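Local coordinates for protein endoglucanase (PDB 1WC2) that hydrolyses internal beta-1,4-glucosidic linkages in cellulose and related beta-glucans, is active on soluble carboxymethylcellulose, and also shows expansin activity, at residues 48-57 with 95-103; 1-9 with 120-128. All coordinates share one frame; numbering follows the deposited sequence. Where two conformers were deposited one is given.

Contact 1. Residues 48-57 with 95-103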
# COMPACT_ATOMS: atom_id res chain seq x y z
N PHE A 48 8.00 2.30 5.86
CA PHE A 48 6.92 2.59 4.92
C PHE A 48 6.64 1.31 4.13
O PHE A 48 7.29 1.00 3.11
CB PHE A 48 7.29 3.77 4.00
CG PHE A 48 7.25 5.13 4.68
CD1 PHE A 48 8.25 6.07 4.43
CD2 PHE A 48 6.19 5.51 5.50
CE1 PHE A 48 8.21 7.34 5.03
CE2 PHE A 48 6.15 6.78 6.09
CZ PHE A 48 7.16 7.69 5.83
N VAL A 49 5.70 0.53 4.66
CA VAL A 49 5.25 -0.72 4.07
C VAL A 49 3.73 -0.73 3.97
O VAL A 49 3.04 0.03 4.66
CB VAL A 49 5.78 -1.96 4.85
CG1 VAL A 49 7.31 -2.02 4.76
CG2 VAL A 49 5.29 -1.98 6.31
N ALA A 50 3.23 -1.61 3.11
CA ALA A 50 1.81 -1.64 2.77
C ALA A 50 1.29 -3.04 2.54
O ALA A 50 2.02 -3.95 2.17
CB ALA A 50 1.57 -0.81 1.52
N ALA A 51 -0.02 -3.19 2.75
CA ALA A 51 -0.78 -4.35 2.31
C ALA A 51 -1.54 -3.96 1.05
O ALA A 51 -2.31 -2.99 1.06
CB ALA A 51 -1.73 -4.81 3.40
N ALA A 52 -1.33 -4.68 -0.05
CA ALA A 52 -2.01 -4.38 -1.32
C ALA A 52 -3.32 -5.15 -1.47
O ALA A 52 -3.39 -6.34 -1.14
CB ALA A 52 -1.09 -4.71 -2.50
N SER A 53 -4.33 -4.48 -2.01
CA SER A 53 -5.59 -5.11 -2.34
C SER A 53 -5.34 -6.39 -3.17
O SER A 53 -4.42 -6.45 -4.00
CB SER A 53 -6.51 -4.10 -3.05
OG SER A 53 -5.86 -3.45 -4.14
N GLN A 54 -6.18 -7.41 -2.94
CA GLN A 54 -5.93 -8.77 -3.41
C GLN A 54 -5.51 -8.89 -4.87
O GLN A 54 -4.50 -9.54 -5.16
CB GLN A 54 -7.17 -9.65 -3.17
CG GLN A 54 -7.08 -11.07 -3.81
CD GLN A 54 -6.06 -11.99 -3.13
OE1 GLN A 54 -6.32 -12.51 -2.04
NE2 GLN A 54 -4.90 -12.21 -3.78
N MET A 55 -6.28 -8.35 -5.79
CA MET A 55 -5.96 -8.61 -7.20
C MET A 55 -4.65 -7.95 -7.65
O MET A 55 -3.98 -8.45 -8.56
CB MET A 55 -7.11 -8.16 -8.11
CG MET A 55 -8.22 -9.17 -8.21
SD MET A 55 -7.68 -10.65 -9.09
CE MET A 55 -7.29 -10.18 -10.50
N TYR A 56 -4.25 -6.85 -6.99
CA TYR A 56 -2.91 -6.30 -7.21
C TYR A 56 -1.80 -7.11 -6.53
O TYR A 56 -0.73 -7.34 -7.11
CB TYR A 56 -2.81 -4.81 -6.81
CG TYR A 56 -1.56 -4.19 -7.41
CD1 TYR A 56 -1.54 -3.79 -8.75
CD2 TYR A 56 -0.36 -4.10 -6.69
CE1 TYR A 56 -0.39 -3.30 -9.35
CE2 TYR A 56 0.81 -3.60 -7.29
CZ TYR A 56 0.78 -3.21 -8.62
OH TYR A 56 1.91 -2.73 -9.26
N PHE A 57 -2.05 -7.55 -5.31
CA PHE A 57 -1.11 -8.44 -4.62
C PHE A 57 -0.75 -9.64 -5.51
O PHE A 57 0.43 -10.00 -5.68
CB PHE A 57 -1.73 -8.89 -3.29
CG PHE A 57 -0.86 -9.84 -2.48
CD1 PHE A 57 0.15 -9.35 -1.66
CD2 PHE A 57 -1.04 -11.21 -2.56
CE1 PHE A 57 0.94 -10.23 -0.93
CE2 PHE A 57 -0.25 -12.08 -1.83
CZ PHE A 57 0.74 -11.60 -1.02
N LYS A 95 5.68 9.76 -0.71
CA LYS A 95 6.55 8.77 -0.08
C LYS A 95 6.37 7.44 -0.82
O LYS A 95 5.35 7.24 -1.50
CB LYS A 95 6.21 8.57 1.41
CG LYS A 95 6.55 9.74 2.34
CD LYS A 95 8.04 10.03 2.41
CE LYS A 95 8.36 11.10 3.45
NZ LYS A 95 9.78 11.53 3.40
N THR A 96 7.33 6.55 -0.66
CA THR A 96 7.33 5.25 -1.31
C THR A 96 7.16 4.12 -0.28
O THR A 96 7.84 4.11 0.77
CB THR A 96 8.63 5.07 -2.12
OG1 THR A 96 8.64 5.99 -3.22
CG2 THR A 96 8.74 3.68 -2.74
N PHE A 97 6.29 3.17 -0.60
CA PHE A 97 5.91 2.07 0.27
C PHE A 97 6.25 0.74 -0.39
O PHE A 97 5.92 0.52 -1.56
CB PHE A 97 4.41 2.13 0.59
CG PHE A 97 4.00 3.39 1.31
CD1 PHE A 97 3.81 4.57 0.60
CD2 PHE A 97 3.83 3.41 2.68
CE1 PHE A 97 3.47 5.75 1.25
CE2 PHE A 97 3.48 4.59 3.34
CZ PHE A 97 3.30 5.76 2.62
N MET A 98 6.88 -0.17 0.34
CA MET A 98 7.08 -1.54 -0.13
C MET A 98 5.87 -2.41 0.22
O MET A 98 5.43 -2.42 1.38
CB MET A 98 8.33 -2.15 0.50
CG MET A 98 8.58 -3.59 0.03
SD MET A 98 10.09 -4.33 0.72
CE MET A 98 11.35 -3.50 -0.33
N ILE A 99 5.37 -3.16 -0.76
CA ILE A 99 4.30 -4.13 -0.50
C ILE A 99 4.91 -5.33 0.26
O ILE A 99 5.77 -6.04 -0.27
CB ILE A 99 3.63 -4.60 -1.82
CG1 ILE A 99 2.89 -3.42 -2.48
CG2 ILE A 99 2.69 -5.77 -1.56
CD1 ILE A 99 2.43 -3.69 -3.91
N THR A 100 4.46 -5.52 1.50
CA THR A 100 4.90 -6.65 2.31
C THR A 100 3.74 -7.56 2.73
O THR A 100 3.98 -8.57 3.39
CB THR A 100 5.63 -6.18 3.60
OG1 THR A 100 4.72 -5.37 4.37
CG2 THR A 100 6.88 -5.35 3.26
N ASN A 101 2.51 -7.22 2.38
CA ASN A 101 1.36 -7.97 2.87
C ASN A 101 0.19 -7.83 1.89
O ASN A 101 0.24 -7.06 0.92
CB ASN A 101 1.02 -7.48 4.30
CG ASN A 101 0.24 -8.50 5.15
OD1 ASN A 101 -0.06 -9.61 4.74
ND2 ASN A 101 -0.05 -8.11 6.39
N LEU A 102 -0.84 -8.62 2.16
CA LEU A 102 -2.09 -8.68 1.41
C LEU A 102 -3.22 -7.99 2.18
O LEU A 102 -3.35 -8.20 3.40
CB LEU A 102 -2.45 -10.15 1.20
CG LEU A 102 -3.89 -10.47 0.77
CD1 LEU A 102 -4.20 -9.93 -0.61
CD2 LEU A 102 -4.15 -11.96 0.83
N CYS A 103 -4.03 -7.19 1.49
CA CYS A 103 -5.34 -6.73 1.98
C CYS A 103 -6.40 -7.59 1.31
O CYS A 103 -6.73 -7.38 0.13
CB CYS A 103 -5.58 -5.24 1.65
SG CYS A 103 -7.22 -4.59 2.09

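Contact 2. Residues 1-9 with 120-128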
# COMPACT_ATOMS: atom_id res chain seq x y z
N ASN A 1 -12.80 15.18 0.27
CA ASN A 1 -13.39 15.25 -1.09
C ASN A 1 -12.55 14.46 -2.09
O ASN A 1 -11.32 14.57 -2.09
CB ASN A 1 -13.49 16.71 -1.54
CG ASN A 1 -12.14 17.44 -1.51
OD1 ASN A 1 -11.43 17.39 -0.50
ND2 ASN A 1 -11.77 18.08 -2.61
N GLN A 2 -13.20 13.68 -2.96
CA GLN A 2 -12.51 12.95 -4.01
C GLN A 2 -12.21 13.88 -5.18
O GLN A 2 -13.13 14.41 -5.82
CB GLN A 2 -13.35 11.76 -4.48
CG GLN A 2 -13.60 10.71 -3.40
CD GLN A 2 -14.40 9.54 -3.93
OE1 GLN A 2 -15.63 9.57 -3.95
NE2 GLN A 2 -13.71 8.52 -4.40
N LYS A 3 -10.93 14.08 -5.47
CA LYS A 3 -10.51 14.88 -6.62
C LYS A 3 -10.31 14.03 -7.88
O LYS A 3 -10.31 14.56 -8.99
CB LYS A 3 -9.23 15.65 -6.30
CG LYS A 3 -9.42 16.68 -5.17
CD LYS A 3 -8.13 17.40 -4.78
CE LYS A 3 -7.67 18.38 -5.84
NZ LYS A 3 -6.43 19.10 -5.41
N CYS A 4 -10.12 12.72 -7.71
CA CYS A 4 -10.07 11.79 -8.84
C CYS A 4 -11.49 11.54 -9.35
O CYS A 4 -12.45 11.59 -8.56
CB CYS A 4 -9.44 10.47 -8.42
SG CYS A 4 -7.77 10.62 -7.74
N SER A 5 -11.62 11.28 -10.65
CA SER A 5 -12.92 11.08 -11.29
C SER A 5 -12.83 10.02 -12.37
O SER A 5 -11.74 9.67 -12.83
CB SER A 5 -13.45 12.39 -11.88
OG SER A 5 -12.60 12.88 -12.86
N GLY A 6 -13.99 9.53 -12.78
CA GLY A 6 -14.09 8.49 -13.78
C GLY A 6 -14.07 7.10 -13.19
O GLY A 6 -13.97 6.92 -11.97
N ASN A 7 -14.17 6.11 -14.06
CA ASN A 7 -14.20 4.70 -13.67
C ASN A 7 -13.14 3.95 -14.48
O ASN A 7 -13.28 3.81 -15.71
CB ASN A 7 -15.58 4.11 -13.95
CG ASN A 7 -15.65 2.63 -13.64
OD1 ASN A 7 -14.90 2.11 -12.81
ND2 ASN A 7 -16.57 1.93 -14.31
N PRO A 8 -12.06 3.48 -13.85
CA PRO A 8 -11.67 3.74 -12.46
C PRO A 8 -11.25 5.20 -12.28
O PRO A 8 -11.05 5.94 -13.26
CB PRO A 8 -10.48 2.80 -12.24
CG PRO A 8 -10.19 2.14 -13.50
CD PRO A 8 -11.09 2.63 -14.56
N ARG A 9 -11.07 5.59 -11.03
CA ARG A 9 -10.76 6.96 -10.66
C ARG A 9 -9.36 7.36 -11.17
O ARG A 9 -8.39 6.64 -10.95
CB ARG A 9 -10.80 7.12 -9.13
CG ARG A 9 -12.14 6.92 -8.48
CD ARG A 9 -12.92 8.20 -8.28
NE ARG A 9 -14.28 7.98 -7.80
CZ ARG A 9 -15.17 8.94 -7.59
NH1 ARG A 9 -14.85 10.21 -7.80
NH2 ARG A 9 -16.40 8.64 -7.18
N GLY A 120 -7.98 -1.89 -13.97
CA GLY A 120 -9.24 -1.57 -14.61
C GLY A 120 -10.49 -1.81 -13.78
O GLY A 120 -11.58 -1.48 -14.23
N GLY A 121 -10.34 -2.42 -12.61
CA GLY A 121 -11.45 -2.62 -11.69
C GLY A 121 -11.65 -1.46 -10.73
O GLY A 121 -11.06 -0.40 -10.90
N HIS A 122 -12.46 -1.67 -9.69
CA HIS A 122 -12.77 -0.60 -8.76
C HIS A 122 -13.19 -1.17 -7.41
O HIS A 122 -13.86 -2.20 -7.34
CB HIS A 122 -13.89 0.32 -9.33
CG HIS A 122 -15.15 -0.45 -9.64
ND1 HIS A 122 -15.33 -1.12 -10.83
CD2 HIS A 122 -16.22 -0.74 -8.87
CE1 HIS A 122 -16.48 -1.77 -10.80
NE2 HIS A 122 -17.05 -1.54 -9.62
N ASN A 123 -12.78 -0.49 -6.34
CA ASN A 123 -13.43 -0.70 -5.04
C ASN A 123 -14.73 0.11 -4.96
O ASN A 123 -15.15 0.70 -5.96
CB ASN A 123 -12.46 -0.46 -3.87
CG ASN A 123 -11.95 0.97 -3.77
OD1 ASN A 123 -12.56 1.92 -4.29
ND2 ASN A 123 -10.84 1.13 -3.04
N LYS A 124 -15.39 0.14 -3.81
CA LYS A 124 -16.71 0.78 -3.72
C LYS A 124 -16.64 2.31 -3.85
O LYS A 124 -17.66 2.95 -4.07
CB LYS A 124 -17.44 0.36 -2.45
CG LYS A 124 -17.79 -1.11 -2.40
CD LYS A 124 -18.79 -1.44 -1.30
CE LYS A 124 -18.92 -2.94 -1.09
NZ LYS A 124 -19.76 -3.32 0.07
N TYR A 125 -15.44 2.87 -3.77
CA TYR A 125 -15.22 4.30 -3.95
C TYR A 125 -14.60 4.64 -5.33
O TYR A 125 -14.31 5.81 -5.60
CB TYR A 125 -14.36 4.82 -2.81
CG TYR A 125 -15.08 4.78 -1.47
CD1 TYR A 125 -14.77 3.81 -0.54
CD2 TYR A 125 -16.07 5.71 -1.14
CE1 TYR A 125 -15.42 3.78 0.70
CE2 TYR A 125 -16.73 5.68 0.11
CZ TYR A 125 -16.38 4.72 1.01
OH TYR A 125 -17.02 4.68 2.24
N GLY A 126 -14.41 3.63 -6.19
CA GLY A 126 -14.01 3.81 -7.58
C GLY A 126 -12.55 3.57 -7.92
O GLY A 126 -12.18 3.73 -9.08
N TYR A 127 -11.72 3.18 -6.96
CA TYR A 127 -10.27 3.12 -7.19
C TYR A 127 -9.79 1.74 -7.65
O TYR A 127 -10.18 0.73 -7.07
CB TYR A 127 -9.51 3.51 -5.91
CG TYR A 127 -9.82 4.92 -5.45
CD1 TYR A 127 -10.81 5.16 -4.50
CD2 TYR A 127 -9.17 6.02 -5.99
CE1 TYR A 127 -11.14 6.46 -4.10
CE2 TYR A 127 -9.48 7.32 -5.60
CZ TYR A 127 -10.47 7.53 -4.64
OH TYR A 127 -10.83 8.80 -4.23
N GLU A 128 -8.92 1.72 -8.68
CA GLU A 128 -8.42 0.44 -9.22
C GLU A 128 -7.35 -0.21 -8.34
O GLU A 128 -7.06 -1.38 -8.57
CB GLU A 128 -7.98 0.52 -10.71
CG GLU A 128 -6.72 1.30 -11.00
CD GLU A 128 -6.32 1.26 -12.48
OE1 GLU A 128 -6.77 0.38 -13.25
OE2 GLU A 128 -5.57 2.14 -12.94
O HOH W 1 -13.98 -0.58 -13.21
O HOH W 2 -8.22 4.23 -9.65

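Contact 1. Residues 48-57 with 95-103
Leu102 lies across Phe57, its CB 3.8 Å from the ring centroid and almost on the ring normal. Phe57 CG is anti to the backbone N (chi1 179°), which turns the ring broadside to the strand, and Leu102 CD1 lies by the root of the ring, against Phe57 CB and CG, and touches Gln54 CA at 3.5 Å. Without the ring, as with an alanine here, the Leu102 methylene would probably lose its aromatic floor and a gap would open beside Ile99 CG2. Leu102 is partly exposed, but packing tightens inward, where Ile99 CD1 touches Ala52 CB and meets the edge of the Tyr56 ring, 3.7 Å from CE2. Strand 49-53 pairs in parallel with 95-100 and then with 102-103, in the double-psi beta-barrel of GH45 enzymes. A beta bulge shifts the register between Ala50 and Ala51, and Ala50 O takes Thr100 N at 3.0 Å plus a weak bond from Asn101 N. Ala52 O receives a nearly straight bond from Cys103 N (2.8 Å, 173°). The face of Asn101 and Cys103 borders the probable catalytic pair, Asp24 and Asp132, and Cys103 is tied to Cys113. The buried Phe48 and Phe97 rings also pack tightly, meeting obliquely, centroids 5.2 Å apart. The solvent side belongs to Lys95, whose CD passes Phe48 CE1 at 3.8 Å before NZ reaches Asp164 in a salt bridge.

Contact 2. Residues 1-9 with 120-128
The Tyr127 ring carries Arg9 CG over one face, 4.0 Å from its centroid, while the Arg9 guanidinium has Gln2 NE2 above its centre, 3.4 Å from the plane, and Gly126 CA at its edge. These groups join the N-terminal loop to a type I beta turn, Asn123 to Gly126, in which Asn123 OD1 accepts Tyr125 N, an Asx turn, and also Tyr127 N, from the opposite face of its plane. The Gln2 amide is held flat by two bonds from NE2, both in the amide plane, one nearly straight to Tyr127 OH (2.9 Å, 173°) and one to a lone pair of Tyr125 O (3.0 Å). Tyr127 OH also bonds Glu149. A bend at chi2 (-94°) brings Arg9 NE to the same Tyr125 O, in a weak bond, while NH1 reaches Cys4 O. Arg9 N donates to Gly126 O at 2.9 Å. Pro8, after a cis peptide, sets CB against Glu128 CB (3.7 Å) and covers Gly121 O, buried with no partner in the model. At the exposed rim one water donates to Asn7 OD1 and to Gly120 O, 2.8 Å away, and lies in the plane of the His122 ring at its edge.

Contact 1 belongs to the core, its centre about 4 Å from the centre of the chain, whereas contact 2 is on the surface, its centre about 16 Å from that point. The two share no element: residues 48-57 and 95-103 supply strands and a short helix, while 1-9 and 120-128 are loops. Regular backbone pairing and apolar side chains dominate the first; side-chain amide and guanidinium bonds, a turn and bridging waters dominate the second. Each includes one half of a disulfide, Cys103 or Cys4. The 120-128 loop leads into strand 129-134, which pairs with strand 49-53, so the surface contact connects to the core one through the barrel. Their nearest atoms are about 5 Å apart.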